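Local coordinates for phosphoribosylaminoimidazole carboxylase, ATPase subunit (PDB 3AX6), which probably catalyses the ATP-dependent carboxylation of 5-aminoimidazole ribonucleotide with bicarbonate to N5-carboxyaminoimidazole ribonucleotide in purine biosynthesis, at residues Cys273-Ser276 with Gln277-His281. Sequence-based numbering, arbitrary orientation.
Sequences CVTS and QFEQH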
loop_
_atom_site.group_PDB
_atom_site.type_symbol
_atom_site.label_atom_id
_atom_site.label_comp_id
_atom_site.label_asym_id
_atom_site.label_seq_id
_atom_site.Cartn_x
_atom_site.Cartn_y
_atom_site.Cartn_z
ATOM N N CYS A 273 7.514 5.254 6.373
ATOM C CA CYS A 273 6.897 6.438 6.940
ATOM C C CYS A 273 5.412 6.208 7.147
ATOM O O CYS A 273 4.819 5.326 6.529
ATOM C CB CYS A 273 7.125 7.650 6.032
ATOM S SG CYS A 273 8.835 8.266 6.020
ATOM N N VAL A 274 4.824 6.995 8.037
ATOM C CA VAL A 274 3.412 6.870 8.329
ATOM C C VAL A 274 2.586 7.060 7.054
ATOM O O VAL A 274 1.794 6.186 6.696
ATOM C CB VAL A 274 2.999 7.880 9.420
ATOM C CG1 VAL A 274 1.492 7.806 9.668
ATOM C CG2 VAL A 274 3.765 7.578 10.707
ATOM N N THR A 275 2.771 8.187 6.367
ATOM C CA THR A 275 2.039 8.434 5.129
ATOM C C THR A 275 2.977 8.528 3.925
ATOM O O THR A 275 3.946 9.296 3.915
ATOM C CB THR A 275 1.134 9.712 5.213
ATOM O OG1 THR A 275 1.509 10.648 4.203
ATOM C CG2 THR A 275 1.224 10.353 6.553
ATOM N N SER A 276 2.689 7.725 2.909
ATOM C CA SER A 276 3.514 7.693 1.709
ATOM C C SER A 276 3.428 8.988 0.898
ATOM O O SER A 276 2.446 9.734 0.987
ATOM C CB SER A 276 3.110 6.522 0.816
ATOM O OG SER A 276 1.962 6.851 0.061
ATOM N N GLN A 277 4.457 9.225 0.091
ATOM C CA GLN A 277 4.529 10.419 -0.737
ATOM C C GLN A 277 3.345 10.527 -1.692
ATOM O O GLN A 277 2.950 11.628 -2.071
ATOM C CB GLN A 277 5.839 10.436 -1.534
ATOM C CG GLN A 277 5.908 9.428 -2.675
ATOM C CD GLN A 277 7.119 9.658 -3.559
ATOM O OE1 GLN A 277 7.524 10.801 -3.782
ATOM N NE2 GLN A 277 7.695 8.579 -4.079
ATOM N N PHE A 278 2.782 9.382 -2.072
ATOM C CA PHE A 278 1.646 9.345 -2.990
ATOM C C PHE A 278 0.337 9.732 -2.308
ATOM O O PHE A 278 -0.488 10.432 -2.892
ATOM C CB PHE A 278 1.552 7.964 -3.629
ATOM C CG PHE A 278 2.709 7.651 -4.534
ATOM C CD1 PHE A 278 2.768 8.189 -5.820
ATOM C CD2 PHE A 278 3.752 6.841 -4.099
ATOM C CE1 PHE A 278 3.852 7.922 -6.657
ATOM C CE2 PHE A 278 4.835 6.568 -4.924
ATOM C CZ PHE A 278 4.889 7.107 -6.206
ATOM N N GLU A 279 0.138 9.277 -1.076
ATOM C CA GLU A 279 -1.058 9.666 -0.347
ATOM C C GLU A 279 -0.911 11.159 -0.044
ATOM O O GLU A 279 -1.851 11.934 -0.178
ATOM C CB GLU A 279 -1.170 8.918 0.984
ATOM C CG GLU A 279 -2.380 9.353 1.791
ATOM C CD GLU A 279 -2.414 8.767 3.179
ATOM O OE1 GLU A 279 -1.860 7.668 3.371
ATOM O OE2 GLU A 279 -3.010 9.398 4.072
ATOM N N GLN A 280 0.292 11.542 0.365
ATOM C CA GLN A 280 0.598 12.925 0.717
ATOM C C GLN A 280 0.289 13.869 -0.442
ATOM O O GLN A 280 -0.284 14.947 -0.249
ATOM C CB GLN A 280 2.074 13.042 1.111
ATOM C CG GLN A 280 2.422 14.295 1.892
ATOM C CD GLN A 280 1.796 14.302 3.276
ATOM O OE1 GLN A 280 0.586 14.477 3.428
ATOM N NE2 GLN A 280 2.620 14.094 4.294
ATOM N N HIS A 281 0.666 13.449 -1.646
ATOM C CA HIS A 281 0.435 14.238 -2.847
ATOM C C HIS A 281 -1.057 14.474 -3.073
ATOM O O HIS A 281 -1.475 15.585 -3.434
ATOM C CB HIS A 281 1.037 13.529 -4.064
ATOM C CG HIS A 281 0.963 14.331 -5.327
ATOM N ND1 HIS A 281 1.641 15.520 -5.495
ATOM C CD2 HIS A 281 0.279 14.119 -6.479
ATOM C CE1 HIS A 281 1.378 16.007 -6.695
ATOM N NE2 HIS A 281 0.554 15.176 -7.311
HETATM O O HOH W 1 -0.879 7.423 6.386
HETATM O O HOH W 2 0.408 6.215 3.402
#
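S276 and E279 grip each other at the point where the loop after helix 268-272 turns into helix 277-285. In S276 a chi1 of 80° turns the hydroxyl in over the start of the helix, where OG accepts the backbone N-H of E279 (OG to N 3.2 Å) at a nearly straight 164°. The CB of F278 lies 3.9 Å from the same OG. Serine suits this N-cap because its hydroxyl is short enough to reach an amide of the first turn, which has no earlier helical carbonyl to bond to. Were S276 replaced by alanine, OG would be gone and the amide N of E279 would probably lose its capping acceptor, with the first turn less firmly held. The carbonyl O of S276 meanwhile takes the N-H of Q280 (O to N 2.9 Å), starting the regular helical pattern.

The side chain of E279 returns toward the loop. Its CB rests 3.7 Å from the carbonyl O of S276; CG stands anti to the backbone N (chi1 177°), and the extended chain brings CD and OE1 beside T275, OE1 4.1 Å from the CB of T275. A water bonded to OE1 at 2.7 Å accepts the backbone N-H of S276, a water-mediated counterpart of the second bond of a capping box. Glutamate is long enough to reach back to the loop with OE1 while OE2 forms a salt bridge with R283, one turn further along the helix. Q280 crosses T275 obliquely, NE2 of Q280 3.6 Å from OG1 of T275. A long side chain ending in an amide suits this buried place, since NE2 can donate to the carbonyl O of G291.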